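Local structure of whirlin (Mus musculus, 6FDD) at residues R18-E23 and F60-E65; A27-Y32 and E52-H57. The protein acts as a scaffold in the USH2 complex, needed for elongation and maintenance of the stereocilia of inner-ear hair cells in hearing. All blocks are in the same frame, centred on the assembly; numbering follows the deposited sequence.

Contact 1. Residues R18-E23 and F60-E65; sequences RHLLTE and FSLLSE
L20 and L21, at the C-terminal end of helix 11-20 in the all-helical HHD2 domain of whirlin, meet S61 and L62 on the segment leading into helix 62-67. The two backbones keep their distance, L20 CA lying 8.4 Å from L62 CA, and no hydrogen bond joins them; side chains alone bridge the gap. L62 is the centre of the contact, touching L21 through CD1 and L20 at its branch point. Its CD1 meets L21 tip to tip, 3.7 Å from L21 CG and 3.8 Å from L21 CD1. L20 arrives differently: the L20 and L62 side chains lie alongside, pointing opposite ways, with L20 CD1 3.9 Å from L62 CG. In each of the three leucines CG is anti to the carbonyl carbon (chi1 -72° in L62), a torsion that in L62 extends the branch across to the other segment. This is a bundle of short helices, and L62 packs helix 62-67 against the end of helix 11-20 while also touching L54 and Q16. With L62 cut back to an alanine, a gap would probably open in front of L20 and L21, and the methyls of L21 would lose their partner on this side. Toward the edge of the contact the same L20 CD1 lies 3.7 Å from S61 OG, a van der Waals contact; that hydroxyl is hydrogen-bonded to the backbone oxygen of A58. S61 O in turn accepts a hydrogen bond from S64 OG over 2.7 Å, in the carbonyl plane and at a C=O...donor angle of 159°. L21 is the first residue to leave helical geometry after helix 11-20, and T22, next in the chain, is the N-cap of helix 23-37.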
ATOM      1  N   ARG A  18      -4.716   8.674   7.200  1.00 37.37           N
ATOM      2  CA  ARG A  18      -4.721   9.684   8.260  1.00 37.69           C
ATOM      3  C   ARG A  18      -5.398   9.211   9.548  1.00 43.93           C
ATOM      4  O   ARG A  18      -4.946   9.565  10.633  1.00 43.84           O
ATOM      5  CB  ARG A  18      -5.321  11.005   7.766  1.00 36.48           C
ATOM      6  CG  ARG A  18      -4.313  11.839   6.980  1.00 42.49           C
ATOM      7  CD  ARG A  18      -4.937  13.081   6.364  1.00 48.76           C
ATOM      8  NE  ARG A  18      -4.047  13.703   5.381  1.00 57.64           N
ATOM      9  CZ  ARG A  18      -3.061  14.546   5.679  1.00 66.03           C
ATOM     10  NH1 ARG A  18      -2.822  14.878   6.944  1.00 48.62           N
ATOM     11  NH2 ARG A  18      -2.301  15.056   4.720  1.00 50.06           N
ATOM     12  N   HIS A  19      -6.443   8.375   9.423  1.00 42.62           N
ATOM     13  CA  HIS A  19      -7.184   7.807  10.553  1.00 43.65           C
ATOM     14  C   HIS A  19      -6.482   6.600  11.209  1.00 43.93           C
ATOM     15  O   HIS A  19      -6.557   6.445  12.426  1.00 44.11           O
ATOM     16  CB  HIS A  19      -8.618   7.429  10.101  1.00 45.86           C
ATOM     17  CG  HIS A  19      -9.408   6.637  11.102  1.00 50.45           C
ATOM     18  ND1 HIS A  19      -9.901   5.375  10.797  1.00 52.85           N
ATOM     19  CD2 HIS A  19      -9.741   6.940  12.381  1.00 52.96           C
ATOM     20  CE1 HIS A  19     -10.524   4.959  11.891  1.00 52.60           C
ATOM     21  NE2 HIS A  19     -10.458   5.868  12.869  1.00 52.98           N
ATOM     22  N   LEU A  20      -5.821   5.749  10.414  1.00 37.45           N
ATOM     23  CA  LEU A  20      -5.205   4.513  10.911  1.00 36.39           C
ATOM     24  C   LEU A  20      -3.700   4.573  11.211  1.00 36.19           C
ATOM     25  O   LEU A  20      -3.208   3.735  11.969  1.00 35.57           O
ATOM     26  CB  LEU A  20      -5.485   3.364   9.921  1.00 36.46           C
ATOM     27  CG  LEU A  20      -6.972   3.013   9.672  1.00 41.40           C
ATOM     28  CD1 LEU A  20      -7.132   2.109   8.477  1.00 41.56           C
ATOM     29  CD2 LEU A  20      -7.614   2.386  10.899  1.00 44.60           C
ATOM     30  N   LEU A  21      -2.975   5.530  10.615  1.00 29.33           N
ATOM     31  CA  LEU A  21      -1.524   5.633  10.781  1.00 28.43           C
ATOM     32  C   LEU A  21      -1.065   6.936  11.418  1.00 33.02           C
ATOM     33  O   LEU A  21      -1.707   7.976  11.233  1.00 33.69           O
ATOM     34  CB  LEU A  21      -0.843   5.515   9.398  1.00 27.88           C
ATOM     35  CG  LEU A  21      -1.150   4.295   8.513  1.00 31.52           C
ATOM     36  CD1 LEU A  21      -0.465   4.432   7.161  1.00 30.94           C
ATOM     37  CD2 LEU A  21      -0.726   2.989   9.191  1.00 31.31           C
ATOM     38  N   THR A  22       0.109   6.903  12.087  1.00 28.66           N
ATOM     39  CA  THR A  22       0.749   8.112  12.636  1.00 27.24           C
ATOM     40  C   THR A  22       1.310   8.874  11.425  1.00 27.34           C
ATOM     41  O   THR A  22       1.402   8.284  10.337  1.00 25.68           O
ATOM     42  CB  THR A  22       1.921   7.730  13.564  1.00 33.24           C
ATOM     43  OG1 THR A  22       2.951   7.094  12.791  1.00 29.63           O
ATOM     44  CG2 THR A  22       1.491   6.840  14.746  1.00 33.95           C
ATOM     45  N   GLU A  23       1.752  10.134  11.610  1.00 23.59           N
ATOM     46  CA  GLU A  23       2.362  10.911  10.526  1.00 23.57           C
ATOM     47  C   GLU A  23       3.582  10.155   9.962  1.00 25.22           C
ATOM     48  O   GLU A  23       3.737  10.084   8.744  1.00 25.05           O
ATOM     49  CB  GLU A  23       2.772  12.320  11.005  1.00 25.12           C
ATOM     50  CG  GLU A  23       3.344  13.206   9.906  1.00 35.24           C
ATOM     51  CD  GLU A  23       4.818  13.050   9.558  1.00 55.38           C
ATOM     52  OE1 GLU A  23       5.600  12.631  10.442  1.00 53.66           O
ATOM     53  OE2 GLU A  23       5.189  13.348   8.399  1.00 44.24           O
ATOM     54  N   PHE A  60      -4.081  -3.443   8.073  1.00 27.54           N
ATOM     55  CA  PHE A  60      -4.136  -4.331   6.911  1.00 27.67           C
ATOM     56  C   PHE A  60      -5.225  -3.884   5.910  1.00 29.31           C
ATOM     57  O   PHE A  60      -5.021  -4.016   4.702  1.00 27.65           O
ATOM     58  CB  PHE A  60      -4.315  -5.815   7.312  1.00 30.32           C
ATOM     59  CG  PHE A  60      -4.310  -6.769   6.129  1.00 33.53           C
ATOM     60  CD1 PHE A  60      -3.114  -7.186   5.552  1.00 38.11           C
ATOM     61  CD2 PHE A  60      -5.503  -7.211   5.563  1.00 36.83           C
ATOM     62  CE1 PHE A  60      -3.112  -8.048   4.445  1.00 39.46           C
ATOM     63  CE2 PHE A  60      -5.499  -8.060   4.448  1.00 40.26           C
ATOM     64  CZ  PHE A  60      -4.302  -8.474   3.899  1.00 38.79           C
ATOM     65  N   SER A  61      -6.348  -3.317   6.415  1.00 26.97           N
ATOM     66  CA  SER A  61      -7.446  -2.810   5.569  1.00 27.65           C
ATOM     67  C   SER A  61      -6.992  -1.749   4.551  1.00 31.24           C
ATOM     68  O   SER A  61      -7.631  -1.587   3.505  1.00 29.90           O
ATOM     69  CB  SER A  61      -8.601  -2.289   6.424  1.00 30.92           C
ATOM     70  OG  SER A  61      -8.328  -0.997   6.930  1.00 40.26           O
ATOM     71  N   LEU A  62      -5.863  -1.054   4.826  1.00 27.67           N
ATOM     72  CA  LEU A  62      -5.326  -0.062   3.886  1.00 27.20           C
ATOM     73  C   LEU A  62      -4.872  -0.658   2.554  1.00 29.22           C
ATOM     74  O   LEU A  62      -4.905   0.048   1.554  1.00 26.99           O
ATOM     75  CB  LEU A  62      -4.190   0.768   4.509  1.00 27.60           C
ATOM     76  CG  LEU A  62      -4.612   1.787   5.555  1.00 32.91           C
ATOM     77  CD1 LEU A  62      -3.419   2.269   6.327  1.00 33.15           C
ATOM     78  CD2 LEU A  62      -5.314   2.990   4.906  1.00 36.17           C
ATOM     79  N   LEU A  63      -4.446  -1.947   2.517  1.00 26.23           N
ATOM     80  CA  LEU A  63      -4.017  -2.550   1.239  1.00 25.48           C
ATOM     81  C   LEU A  63      -5.137  -2.597   0.193  1.00 30.89           C
ATOM     82  O   LEU A  63      -4.835  -2.491  -1.004  1.00 29.71           O
ATOM     83  CB  LEU A  63      -3.354  -3.925   1.420  1.00 25.08           C
ATOM     84  CG  LEU A  63      -1.971  -3.874   2.071  1.00 29.04           C
ATOM     85  CD1 LEU A  63      -1.599  -5.202   2.673  1.00 28.96           C
ATOM     86  CD2 LEU A  63      -0.913  -3.408   1.082  1.00 29.71           C
ATOM     87  N   SER A  64      -6.425  -2.678   0.629  1.00 30.87           N
ATOM     88  CA  SER A  64      -7.550  -2.632  -0.325  1.00 32.03           C
ATOM     89  C   SER A  64      -7.646  -1.228  -0.958  1.00 36.01           C
ATOM     90  O   SER A  64      -8.004  -1.114  -2.128  1.00 35.90           O
ATOM     91  CB  SER A  64      -8.869  -3.045   0.325  1.00 36.78           C
ATOM     92  OG  SER A  64      -9.251  -2.166   1.369  1.00 48.41           O
ATOM     93  N   GLU A  65      -7.254  -0.174  -0.210  1.00 33.13           N
ATOM     94  CA  GLU A  65      -7.215   1.192  -0.747  1.00 32.81           C
ATOM     95  C   GLU A  65      -6.015   1.348  -1.674  1.00 34.64           C
ATOM     96  O   GLU A  65      -6.132   1.979  -2.721  1.00 34.02           O
ATOM     97  CB  GLU A  65      -7.181   2.241   0.374  1.00 34.74           C
ATOM     98  CG  GLU A  65      -8.329   2.156   1.374  1.00 47.79           C
ATOM     99  CD  GLU A  65      -9.694   2.645   0.921  1.00 81.91           C
ATOM    100  OE1 GLU A  65      -9.825   3.133  -0.227  1.00 82.24           O
ATOM    101  OE2 GLU A  65     -10.640   2.550   1.735  1.00 85.32           O
TER

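Contact 2. Residues A27-Y32 and E52-H57; sequences ATMMYY and ELLNTH
L53 lays its two methyls over the first turn of the segment A27-Y32, CD1 against T28 and CD2 against M29. Here the end of helix 43-53 packs on helix 23-37, two helices of the HHD2 bundle, and the approach is close enough for L53 CD2 to sit 3.7 Å from the backbone M29 N and 3.8 Å from M29 CB. The CG of L53 is anti to its backbone N (chi1 -180°), which carries the fork toward the opposing helix. T28 and L53 run antiparallel, side by side; T28 turns its methyl to the leucine, with T28 CG2 3.9 Å from L53 CD1, while its hydroxyl is hydrogen-bonded to the backbone oxygen of Q24. The same T28 methyl also lies in plane at the edge of the Y32 ring.

Deeper in, M29, a selenomethionine, runs extended through its first two torsions and then turns about its CG-SE bond (chi3 -96°), bringing its terminal methyl into the core beside L62, while the M29 side chain also touches L50. L54, the residue at which helix 43-53 gives way to an inverse gamma turn, crosses this chain at about a right angle. Its two methyls both face the end of M29, with M29 CE 3.8 Å from L54 CD2 and 4.0 Å from L54 CD1.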
ATOM      1  N   ALA A  27       4.084   8.654   6.258  1.00 20.34           N
ATOM      2  CA  ALA A  27       5.253   9.035   5.451  1.00 19.50           C
ATOM      3  C   ALA A  27       5.916   7.770   4.859  1.00 21.34           C
ATOM      4  O   ALA A  27       6.292   7.782   3.688  1.00 19.86           O
ATOM      5  CB  ALA A  27       6.252   9.810   6.303  1.00 20.53           C
ATOM      6  N   THR A  28       6.025   6.673   5.653  1.00 18.52           N
ATOM      7  CA  THR A  28       6.606   5.407   5.144  1.00 17.65           C
ATOM      8  C   THR A  28       5.753   4.832   4.005  1.00 20.66           C
ATOM      9  O   THR A  28       6.284   4.468   2.947  1.00 18.91           O
ATOM     10  CB  THR A  28       6.817   4.419   6.307  1.00 22.07           C
ATOM     11  OG1 THR A  28       7.706   5.011   7.251  1.00 22.13           O
ATOM     12  CG2 THR A  28       7.393   3.076   5.840  1.00 20.90           C
HETATM   13  N   MSE A  29       4.432   4.774   4.200  1.00 18.46           N
HETATM   14  CA  MSE A  29       3.544   4.270   3.157  1.00 19.36           C
HETATM   15  C   MSE A  29       3.682   5.082   1.871  1.00 21.53           C
HETATM   16  O   MSE A  29       3.846   4.494   0.807  1.00 21.91           O
HETATM   17  CB  MSE A  29       2.078   4.262   3.612  1.00 21.59           C
HETATM   18  CG  MSE A  29       1.144   3.784   2.513  1.00 29.38           C
HETATM   19 SE   MSE A  29      -0.659   3.735   3.160  1.00 39.10          SE
HETATM   20  CE  MSE A  29      -0.586   1.866   3.575  1.00 36.53           C
HETATM   21  N   MSE A  30       3.639   6.427   1.977  1.00 20.04           N
HETATM   22  CA  MSE A  30       3.726   7.311   0.807  1.00 21.17           C
HETATM   23  C   MSE A  30       5.075   7.181   0.108  1.00 21.18           C
HETATM   24  O   MSE A  30       5.117   7.162  -1.121  1.00 20.99           O
HETATM   25  CB  MSE A  30       3.389   8.767   1.168  1.00 24.46           C
HETATM   26  CG  MSE A  30       1.958   8.948   1.695  1.00 33.01           C
HETATM   27 SE   MSE A  30       0.592   8.116   0.546  1.00 43.45          SE
HETATM   28  CE  MSE A  30       0.537   9.446  -0.875  1.00 41.20           C
ATOM     29  N   TYR A  31       6.155   6.975   0.890  1.00 18.06           N
ATOM     30  CA  TYR A  31       7.497   6.762   0.349  1.00 16.88           C
ATOM     31  C   TYR A  31       7.532   5.527  -0.552  1.00 18.16           C
ATOM     32  O   TYR A  31       7.985   5.623  -1.699  1.00 16.13           O
ATOM     33  CB  TYR A  31       8.536   6.634   1.504  1.00 17.79           C
ATOM     34  CG  TYR A  31       9.886   6.158   1.015  1.00 20.05           C
ATOM     35  CD1 TYR A  31      10.662   6.949   0.171  1.00 21.50           C
ATOM     36  CD2 TYR A  31      10.358   4.885   1.337  1.00 20.79           C
ATOM     37  CE1 TYR A  31      11.887   6.500  -0.313  1.00 21.78           C
ATOM     38  CE2 TYR A  31      11.584   4.422   0.845  1.00 21.10           C
ATOM     39  CZ  TYR A  31      12.344   5.235   0.031  1.00 25.66           C
ATOM     40  OH  TYR A  31      13.522   4.752  -0.462  1.00 24.56           O
ATOM     41  N   TYR A  32       7.067   4.359  -0.034  1.00 17.33           N
ATOM     42  CA  TYR A  32       7.081   3.112  -0.821  1.00 17.74           C
ATOM     43  C   TYR A  32       6.195   3.192  -2.046  1.00 19.37           C
ATOM     44  O   TYR A  32       6.584   2.724  -3.119  1.00 17.82           O
ATOM     45  CB  TYR A  32       6.761   1.903   0.046  1.00 19.64           C
ATOM     46  CG  TYR A  32       7.969   1.526   0.887  1.00 20.77           C
ATOM     47  CD1 TYR A  32       9.136   1.042   0.291  1.00 22.32           C
ATOM     48  CD2 TYR A  32       7.970   1.713   2.263  1.00 21.55           C
ATOM     49  CE1 TYR A  32      10.270   0.741   1.052  1.00 22.42           C
ATOM     50  CE2 TYR A  32       9.097   1.390   3.038  1.00 21.40           C
ATOM     51  CZ  TYR A  32      10.245   0.921   2.422  1.00 29.09           C
ATOM     52  OH  TYR A  32      11.370   0.602   3.155  1.00 32.09           O
ATOM     53  N   GLU A  52       5.480  -5.066   6.317  1.00 19.86           N
ATOM     54  CA  GLU A  52       6.330  -4.707   7.467  1.00 20.07           C
ATOM     55  C   GLU A  52       5.738  -3.516   8.232  1.00 24.16           C
ATOM     56  O   GLU A  52       5.891  -3.413   9.448  1.00 24.80           O
ATOM     57  CB  GLU A  52       7.759  -4.375   7.015  1.00 21.48           C
ATOM     58  CG  GLU A  52       8.504  -5.556   6.417  1.00 25.53           C
ATOM     59  CD  GLU A  52       8.853  -6.695   7.364  1.00 37.89           C
ATOM     60  OE1 GLU A  52       8.729  -6.529   8.600  1.00 33.19           O
ATOM     61  OE2 GLU A  52       9.315  -7.740   6.858  1.00 30.89           O
ATOM     62  N   LEU A  53       5.066  -2.625   7.521  1.00 20.31           N
ATOM     63  CA  LEU A  53       4.474  -1.421   8.112  1.00 19.51           C
ATOM     64  C   LEU A  53       3.112  -1.666   8.770  1.00 22.82           C
ATOM     65  O   LEU A  53       2.848  -1.160   9.862  1.00 23.38           O
ATOM     66  CB  LEU A  53       4.334  -0.352   7.003  1.00 20.03           C
ATOM     67  CG  LEU A  53       3.740   0.995   7.408  1.00 25.29           C
ATOM     68  CD1 LEU A  53       4.705   1.770   8.319  1.00 26.43           C
ATOM     69  CD2 LEU A  53       3.401   1.817   6.172  1.00 28.33           C
ATOM     70  N   LEU A  54       2.226  -2.383   8.073  1.00 20.19           N
ATOM     71  CA  LEU A  54       0.835  -2.592   8.483  1.00 20.29           C
ATOM     72  C   LEU A  54       0.703  -3.778   9.438  1.00 25.73           C
ATOM     73  O   LEU A  54       0.313  -4.876   9.032  1.00 25.08           O
ATOM     74  CB  LEU A  54      -0.045  -2.720   7.220  1.00 20.53           C
ATOM     75  CG  LEU A  54       0.105  -1.586   6.189  1.00 24.62           C
ATOM     76  CD1 LEU A  54      -0.691  -1.880   4.940  1.00 24.56           C
ATOM     77  CD2 LEU A  54      -0.273  -0.208   6.790  1.00 24.13           C
ATOM     78  N   ASN A  55       1.063  -3.546  10.712  1.00 22.90           N
ATOM     79  CA  ASN A  55       1.129  -4.591  11.738  1.00 23.46           C
ATOM     80  C   ASN A  55      -0.207  -5.022  12.339  1.00 31.30           C
ATOM     81  O   ASN A  55      -0.319  -6.172  12.752  1.00 32.88           O
ATOM     82  CB  ASN A  55       2.100  -4.202  12.850  1.00 24.42           C
ATOM     83  CG  ASN A  55       1.716  -2.952  13.607  1.00 34.55           C
ATOM     84  OD1 ASN A  55       1.465  -1.907  13.023  1.00 24.58           O
ATOM     85  ND2 ASN A  55       1.667  -3.027  14.924  1.00 30.39           N
ATOM     86  N   THR A  56      -1.199  -4.134  12.422  1.00 28.46           N
ATOM     87  CA  THR A  56      -2.485  -4.486  13.043  1.00 29.22           C
ATOM     88  C   THR A  56      -3.558  -4.878  12.014  1.00 34.32           C
ATOM     89  O   THR A  56      -3.416  -4.611  10.821  1.00 31.75           O
ATOM     90  CB  THR A  56      -2.997  -3.327  13.904  1.00 35.40           C
ATOM     91  OG1 THR A  56      -3.438  -2.291  13.026  1.00 35.62           O
ATOM     92  CG2 THR A  56      -1.951  -2.806  14.893  1.00 33.52           C
ATOM     93  N   HIS A  57      -4.660  -5.490  12.498  1.00 34.23           N
ATOM     94  CA  HIS A  57      -5.792  -5.890  11.654  1.00 34.81           C
ATOM     95  C   HIS A  57      -6.377  -4.661  10.923  1.00 36.22           C
ATOM     96  O   HIS A  57      -6.557  -4.713   9.703  1.00 34.70           O
ATOM     97  CB  HIS A  57      -6.864  -6.592  12.511  1.00 36.34           C
ATOM     98  CG  HIS A  57      -8.013  -7.122  11.718  1.00 40.26           C
ATOM     99  ND1 HIS A  57      -7.930  -8.325  11.032  1.00 42.45           N
ATOM    100  CD2 HIS A  57      -9.238  -6.583  11.510  1.00 42.59           C
ATOM    101  CE1 HIS A  57      -9.103  -8.480  10.433  1.00 42.06           C
ATOM    102  NE2 HIS A  57      -9.927  -7.461  10.700  1.00 42.45           N
TER

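How the contacts relate
The two contacts, their centres about 8 Å apart, share one hydrophobic core. Along the chain, contact 2 is nested within the loop closed by contact 1: helix 11-20 is followed, after a short loop, by helix 23-37, helix 43-53 returns to pack on the latter, and helix 62-67 comes back to helix 11-20. The contacts touch directly, through L63 CG and L54 CD1 at 3.7 Å, L62 CB and M29 CE at 3.9 Å, and L21 CD2 and L54 CD2 at 4.0 Å. Four helices thus converge on one apolar cluster that knits this domain of the larger scaffold into a compact unit.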